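Local coordinates for protein class D beta-lactamase (Fusobacterium nucleatum subsp. polymorphum, PDB 4IED) that probably hydrolyses the amide bond of beta-lactam antibiotics to give substituted beta-amino acids, as a class D beta-lactamase conferring resistance, at residues A[162-166]-A[167-171]; A[215-219]-A[220-224]. All blocks are in the same frame, centred on the assembly; numbering follows the deposited sequence.

Contact 1 (A[162-166]-A[167-171]); sequences NLLSQ and SKLPF
L163 and K168 mark the two ends of the turn in which helix 154-165 stops. K168 N donates a nearly straight bond to L163 O (2.8 Å, N-H...O angle 169°), and inside it S167 N reaches L164 O at 2.9 Å. Q166 N also donates to L163 O, from the opposite face of its carbonyl plane to K168 N, so that this oxygen is gripped twice. The positive phi of S167 (54°) reverses the chain after the last helical turn. L169, just past the reversal, folds back: with CG beside its backbone N (chi1 -64°), both methyls reach the helix, CD2 packing on L163 CB at 3.7 Å and CD1 lying 3.9 Å from L164 CB. The L163 and L169 side chains cross at about a right angle, and L163 CD2 also touches K168 CB. K168 CD lies 3.9 Å from Q166 CB, the two side chains passing at a slant. S167 OG accepts a bond from a water, which binds S165 O weakly as well. L169 also inserts among F62 and L65 of helix 62-69 and L130, while L164 faces helix 173-182. The two backbone bonds and S167 as C-prime residue define a Schellman motif ending the helix.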
ATOM      1  N   ASN A 162       4.430  -7.430   6.641  1.00  5.95           N
ATOM      2  CA  ASN A 162       4.614  -8.337   7.774  1.00  6.39           C
ATOM      3  C   ASN A 162       5.537  -7.711   8.822  1.00  6.50           C
ATOM      4  O   ASN A 162       5.282  -7.735  10.040  1.00  6.80           O
ATOM      5  CB  ASN A 162       5.118  -9.691   7.308  1.00  6.66           C
ATOM      6  CG  ASN A 162       5.417 -10.580   8.520  1.00  7.26           C
ATOM      7  OD1 ASN A 162       4.560 -10.890   9.315  1.00  8.18           O
ATOM      8  ND2 ASN A 162       6.600 -10.929   8.614  1.00  7.53           N
ATOM      9  N   LEU A 163       6.605  -7.128   8.370  1.00  6.31           N
ATOM     10  CA  LEU A 163       7.551  -6.437   9.287  1.00  6.46           C
ATOM     11  C   LEU A 163       6.942  -5.140   9.917  1.00  6.34           C
ATOM     12  O   LEU A 163       7.061  -4.893  11.127  1.00  6.65           O
ATOM     13  CB  LEU A 163       8.871  -6.146   8.603  1.00  6.40           C
ATOM     14  CG  LEU A 163       9.645  -7.370   8.172  1.00  6.77           C
ATOM     15  CD1 LEU A 163      10.791  -6.950   7.210  1.00  6.77           C
ATOM     16  CD2 LEU A 163      10.096  -8.185   9.337  1.00  7.47           C
ATOM     17  N   LEU A 164       6.363  -4.303   9.081  1.00  5.96           N
ATOM     18  CA  LEU A 164       5.737  -3.077   9.570  1.00  5.89           C
ATOM     19  C   LEU A 164       4.706  -3.369  10.671  1.00  6.20           C
ATOM     20  O   LEU A 164       4.662  -2.697  11.694  1.00  6.42           O
ATOM     21  CB  LEU A 164       5.011  -2.331   8.410  1.00  5.51           C
ATOM     22  CG  LEU A 164       4.307  -1.021   8.811  1.00  5.50           C
ATOM     23  CD1 LEU A 164       5.213   0.013   9.532  1.00  5.63           C
ATOM     24  CD2 LEU A 164       3.624  -0.380   7.617  1.00  5.21           C
ATOM     25  N   SER A 165       3.876  -4.379  10.461  1.00  6.27           N
ATOM     26  CA  SER A 165       2.736  -4.709  11.354  1.00  6.61           C
ATOM     27  C   SER A 165       3.257  -5.097  12.772  1.00  7.30           C
ATOM     28  O   SER A 165       2.563  -4.993  13.719  1.00  7.78           O
ATOM     29  CB  SER A 165       1.927  -5.875  10.790  1.00  6.72           C
ATOM     30  OG  SER A 165       2.647  -7.077  10.850  1.00  7.23           O
ATOM     31  N   GLN A 166       4.513  -5.554  12.823  1.00  7.64           N
ATOM     32  CA  GLN A 166       5.191  -5.914  14.093  1.00  8.68           C
ATOM     33  C   GLN A 166       6.258  -4.888  14.540  1.00  9.00           C
ATOM     34  O   GLN A 166       7.045  -5.163  15.479  1.00 10.19           O
ATOM     35  CB  GLN A 166       5.859  -7.234  13.813  1.00  8.94           C
ATOM     36  CG  GLN A 166       4.915  -8.393  13.466  1.00  9.39           C
ATOM     37  CD  GLN A 166       5.710  -9.642  13.159  1.00 10.07           C
ATOM     38  OE1 GLN A 166       6.106  -9.982  12.026  1.00 11.22           O
ATOM     39  NE2 GLN A 166       6.123 -10.262  14.246  1.00 11.29           N
ATOM     40  N   SER A 167       6.270  -3.728  13.891  1.00  9.02           N
ATOM     41  CA  SER A 167       7.266  -2.676  14.202  1.00  9.52           C
ATOM     42  C   SER A 167       8.671  -3.249  14.117  1.00  9.43           C
ATOM     43  O   SER A 167       9.567  -2.850  14.854  1.00  9.87           O
ATOM     44  CB  SER A 167       6.987  -1.992  15.546  1.00 10.44           C
ATOM     45  OG  SER A 167       5.729  -1.279  15.411  1.00 12.19           O
ATOM     46  N   LYS A 168       8.927  -4.076  13.116  1.00  9.24           N
ATOM     47  CA  LYS A 168      10.242  -4.729  12.944  1.00  9.69           C
ATOM     48  C   LYS A 168      11.096  -4.158  11.837  1.00  9.25           C
ATOM     49  O   LYS A 168      12.190  -4.648  11.554  1.00 10.22           O
ATOM     50  CB  LYS A 168      10.064  -6.257  12.712  1.00 10.43           C
ATOM     51  CG  LYS A 168       9.748  -6.997  14.002  1.00 12.34           C
ATOM     52  CD  LYS A 168       9.552  -8.450  13.674  1.00 14.47           C
ATOM     53  CE  LYS A 168       9.269  -9.192  14.973  1.00 17.43           C
ATOM     54  NZ  LYS A 168      10.362  -9.338  15.934  1.00 20.98           N
ATOM     55  N   LEU A 169      10.667  -3.082  11.252  1.00  8.44           N
ATOM     56  CA  LEU A 169      11.488  -2.401  10.252  1.00  8.38           C
ATOM     57  C   LEU A 169      12.542  -1.537  10.977  1.00  8.83           C
ATOM     58  O   LEU A 169      12.360  -1.188  12.134  1.00  8.87           O
ATOM     59  CB  LEU A 169      10.640  -1.555   9.291  1.00  8.02           C
ATOM     60  CG  LEU A 169       9.670  -2.307   8.429  1.00  7.70           C
ATOM     61  CD1 LEU A 169       8.702  -1.364   7.711  1.00  7.38           C
ATOM     62  CD2 LEU A 169      10.473  -3.101   7.370  1.00  7.87           C
ATOM     63  N   PRO A 170      13.601  -1.162  10.252  1.00  8.87           N
ATOM     64  CA  PRO A 170      14.675  -0.374  10.919  1.00  9.53           C
ATOM     65  C   PRO A 170      14.430   1.116  11.002  1.00  9.40           C
ATOM     66  O   PRO A 170      15.170   1.949  10.418  1.00 10.38           O
ATOM     67  CB  PRO A 170      15.896  -0.671  10.001  1.00  9.76           C
ATOM     68  CG  PRO A 170      15.337  -0.858   8.658  1.00  9.54           C
ATOM     69  CD  PRO A 170      13.996  -1.583   8.869  1.00  9.30           C
ATOM     70  N   PHE A 171      13.351   1.474  11.660  1.00  8.69           N
ATOM     71  CA  PHE A 171      12.760   2.848  11.750  1.00  8.37           C
ATOM     72  C   PHE A 171      12.308   2.980  13.207  1.00  8.66           C
ATOM     73  O   PHE A 171      12.056   1.976  13.912  1.00  8.93           O
ATOM     74  CB  PHE A 171      11.598   3.035  10.826  1.00  7.75           C
ATOM     75  CG  PHE A 171      12.015   3.143   9.386  1.00  7.32           C
ATOM     76  CD1 PHE A 171      12.335   2.020   8.602  1.00  7.35           C
ATOM     77  CD2 PHE A 171      12.130   4.392   8.758  1.00  7.60           C
ATOM     78  CE1 PHE A 171      12.793   2.167   7.306  1.00  7.25           C
ATOM     79  CE2 PHE A 171      12.564   4.509   7.468  1.00  7.35           C
ATOM     80  CZ  PHE A 171      12.920   3.361   6.731  1.00  7.21           C
TER
HETATM   81  O   HOH W   1       3.591  -2.883  16.139  1.00 15.32           O

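Contact 2 (A[215-219]-A[220-224])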
ATOM      1  N   ILE A 215      -4.153  -7.730   8.464  1.00  5.53           N
ATOM      2  CA  ILE A 215      -5.256  -7.940   9.426  1.00  5.77           C
ATOM      3  C   ILE A 215      -4.594  -8.580  10.645  1.00  6.05           C
ATOM      4  O   ILE A 215      -3.980  -9.643  10.570  1.00  6.18           O
ATOM      5  CB  ILE A 215      -6.384  -8.837   8.924  1.00  5.90           C
ATOM      6  CG1 ILE A 215      -7.035  -8.213   7.741  1.00  5.70           C
ATOM      7  CG2 ILE A 215      -7.449  -8.976  10.008  1.00  6.21           C
ATOM      8  CD1 ILE A 215      -8.098  -9.073   7.106  1.00  5.87           C
ATOM      9  N   GLU A 216      -4.775  -7.897  11.793  1.00  6.45           N
ATOM     10  CA  GLU A 216      -4.326  -8.441  13.094  1.00  7.25           C
ATOM     11  C   GLU A 216      -5.548  -8.983  13.824  1.00  7.37           C
ATOM     12  O   GLU A 216      -6.570  -8.271  13.981  1.00  7.07           O
ATOM     13  CB  GLU A 216      -3.553  -7.417  13.932  1.00  8.44           C
ATOM     14  CG  GLU A 216      -3.047  -8.093  15.195  1.00 10.31           C
ATOM     15  CD  GLU A 216      -1.825  -7.472  15.858  1.00 12.57           C
ATOM     16  OE1 GLU A 216      -1.346  -8.059  16.861  1.00 14.70           O
ATOM     17  OE2 GLU A 216      -1.260  -6.463  15.435  1.00 14.78           O
ATOM     18  N   THR A 217      -5.422 -10.182  14.336  1.00  7.49           N
ATOM     19  CA  THR A 217      -6.419 -10.830  15.180  1.00  8.00           C
ATOM     20  C   THR A 217      -5.828 -11.054  16.568  1.00  9.05           C
ATOM     21  O   THR A 217      -4.760 -10.534  16.818  1.00  9.44           O
ATOM     22  CB  THR A 217      -6.866 -12.117  14.553  1.00  7.91           C
ATOM     23  OG1 THR A 217      -5.759 -13.043  14.552  1.00  7.91           O
ATOM     24  CG2 THR A 217      -7.350 -11.936  13.102  1.00  7.49           C
ATOM     25  N   SER A 218      -6.576 -11.716  17.456  1.00 10.01           N
ATOM     26  CA  SER A 218      -6.097 -11.870  18.809  1.00 11.04           C
ATOM     27  C   SER A 218      -4.796 -12.634  18.873  1.00 10.92           C
ATOM     28  O   SER A 218      -4.042 -12.499  19.854  1.00 11.95           O
ATOM     29  CB  SER A 218      -7.186 -12.580  19.675  1.00 12.37           C
ATOM     30  OG  SER A 218      -7.361 -13.905  19.208  1.00 13.69           O
ATOM     31  N   ASP A 219      -4.505 -13.481  17.890  1.00 10.39           N
ATOM     32  CA  ASP A 219      -3.294 -14.270  17.924  1.00 10.22           C
ATOM     33  C   ASP A 219      -2.587 -14.501  16.608  1.00  9.29           C
ATOM     34  O   ASP A 219      -1.685 -15.314  16.529  1.00  9.75           O
ATOM     35  CB  ASP A 219      -3.420 -15.607  18.619  1.00 10.83           C
ATOM     36  CG  ASP A 219      -4.284 -16.576  17.832  1.00 10.91           C
ATOM     37  OD1 ASP A 219      -4.892 -16.122  16.804  1.00 11.34           O
ATOM     38  OD2 ASP A 219      -4.383 -17.733  18.190  1.00 11.31           O
ATOM     39  N   ASN A 220      -2.896 -13.703  15.593  1.00  8.39           N
ATOM     40  CA  ASN A 220      -2.226 -13.803  14.332  1.00  7.92           C
ATOM     41  C   ASN A 220      -2.229 -12.467  13.583  1.00  7.40           C
ATOM     42  O   ASN A 220      -2.866 -11.489  13.979  1.00  7.29           O
ATOM     43  CB  ASN A 220      -2.942 -14.883  13.488  1.00  7.99           C
ATOM     44  CG  ASN A 220      -2.053 -15.542  12.457  1.00  7.93           C
ATOM     45  OD1 ASN A 220      -0.937 -15.091  12.204  1.00  7.76           O
ATOM     46  ND2 ASN A 220      -2.541 -16.685  11.882  1.00  8.15           N
ATOM     47  N   ILE A 221      -1.392 -12.422  12.554  1.00  7.15           N
ATOM     48  CA  ILE A 221      -1.321 -11.265  11.603  1.00  6.68           C
ATOM     49  C   ILE A 221      -1.227 -11.845  10.221  1.00  6.53           C
ATOM     50  O   ILE A 221      -0.369 -12.653   9.929  1.00  6.69           O
ATOM     51  CB  ILE A 221      -0.089 -10.358  11.794  1.00  6.58           C
ATOM     52  CG1 ILE A 221      -0.027  -9.884  13.235  1.00  6.84           C
ATOM     53  CG2 ILE A 221      -0.144  -9.213  10.837  1.00  6.17           C
ATOM     54  CD1 ILE A 221       1.201  -9.091  13.606  1.00  6.87           C
ATOM     55  N   TYR A 222      -2.177 -11.413   9.349  1.00  6.28           N
ATOM     56  CA  TYR A 222      -2.239 -11.827   7.941  1.00  6.16           C
ATOM     57  C   TYR A 222      -1.874 -10.659   7.098  1.00  5.81           C
ATOM     58  O   TYR A 222      -2.634  -9.700   7.025  1.00  5.62           O
ATOM     59  CB  TYR A 222      -3.647 -12.335   7.581  1.00  6.25           C
ATOM     60  CG  TYR A 222      -4.168 -13.425   8.470  1.00  6.64           C
ATOM     61  CD1 TYR A 222      -4.809 -13.074   9.665  1.00  6.77           C
ATOM     62  CD2 TYR A 222      -4.095 -14.782   8.115  1.00  6.95           C
ATOM     63  CE1 TYR A 222      -5.331 -14.003  10.529  1.00  7.19           C
ATOM     64  CE2 TYR A 222      -4.550 -15.716   9.064  1.00  7.38           C
ATOM     65  CZ  TYR A 222      -5.162 -15.326  10.235  1.00  7.49           C
ATOM     66  OH  TYR A 222      -5.653 -16.289  11.191  1.00  7.98           O
ATOM     67  N   SER A 223      -0.686 -10.702   6.469  1.00  5.77           N
ATOM     68  CA  SER A 223      -0.268  -9.586   5.631  1.00  5.49           C
ATOM     69  C   SER A 223      -0.632  -9.952   4.186  1.00  5.45           C
ATOM     70  O   SER A 223      -0.562 -11.116   3.785  1.00  5.66           O
ATOM     71  CB  SER A 223       1.218  -9.403   5.704  1.00  5.54           C
ATOM     72  OG  SER A 223       1.549  -8.909   7.026  1.00  5.62           O
ATOM     73  N   PHE A 224      -1.072  -8.980   3.420  1.00  5.23           N
ATOM     74  CA  PHE A 224      -1.618  -9.306   2.084  1.00  5.25           C
ATOM     75  C   PHE A 224      -1.297  -8.206   1.095  1.00  5.08           C
ATOM     76  O   PHE A 224      -1.042  -7.054   1.348  1.00  4.91           O
ATOM     77  CB  PHE A 224      -3.130  -9.491   2.125  1.00  5.30           C
ATOM     78  CG  PHE A 224      -3.898  -8.210   2.425  1.00  5.11           C
ATOM     79  CD1 PHE A 224      -4.265  -7.316   1.389  1.00  4.99           C
ATOM     80  CD2 PHE A 224      -4.294  -7.933   3.721  1.00  5.12           C
ATOM     81  CE1 PHE A 224      -4.944  -6.169   1.659  1.00  4.89           C
ATOM     82  CE2 PHE A 224      -4.991  -6.765   3.979  1.00  5.01           C
ATOM     83  CZ  PHE A 224      -5.287  -5.889   2.951  1.00  4.89           C
TER
HETATM   84  O   HOH W   2      -6.724 -15.430  13.526  1.00  8.45           O
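T217 and Y222 are brought together by their first torsions. With chi1 67°, T217 holds OG1 between its backbone N and carbonyl carbon, turned to N220, and swings CG2 toward the tyrosine. Y222, with CG anti to its carbonyl carbon (chi1 -54°), lays its ring beside the neighbouring strand. T217 CG2 therefore meets the ring at its edge, in the ring plane, 3.9 Å from Y222 CE1, and the two side chains cross at about a right angle. A water also in that plane joins Y222 OH to T217 OG1, which accepts a weak, bent bond from N220 N. The backbone is a short antiparallel ladder. I215 and Y222 form a hydrogen-bonded pair, with Y222 N to I215 O at 2.8 Å and I215 N to Y222 O at 2.9 Å; E216 and I221 form the non-hydrogen-bonded pair that follows. T217 N to N220 O, 2.9 Å and almost straight (171°), is the single backbone bond across the last pair before the turn. On the sheet face opposite Y222, the extended E216 side chain runs obliquely across I221, its CD 4.0 Å from I221 CG1. N220 turns its amide away from the turn: OD1 accepts a short but bent bond from I221 N (2.7 Å) and another from K37 N, while ND2 donates to D35 OD1. Both amide ends are thus used, fixing its rotation beside D35, part of a magnesium site seen crystallographically in this protein, though no ion is bound there in this chain. D219 OD2 makes a salt bridge to K37, tying the turn to the loop that follows strand 29-35. Strands 208-216 and 221-229 thereby form a beta hairpin at the middle of the six-stranded antiparallel sheet of the beta-lactamase fold.

Contact 1 ends a helix and contact 2 a hairpin; both combine buried and exposed residues, and their centres lie about 14 Å apart. They meet where helix 154-165 packs on strand 221-229: Q166 CG touches I221 CD1 at 3.8 Å, and S165 OG lies 3.5 Å from I221 CG2. I221 thus serves both, alongside E216 within its hairpin and against the helix end. In 162-171 polar bonding across the turn is chiefly backbone capping, and a leucine enters the core between helices. In 215-224 the ladder is supplemented by a water-linked threonine and tyrosine and by N220 and D219, whose polar ends reach residues 35-37.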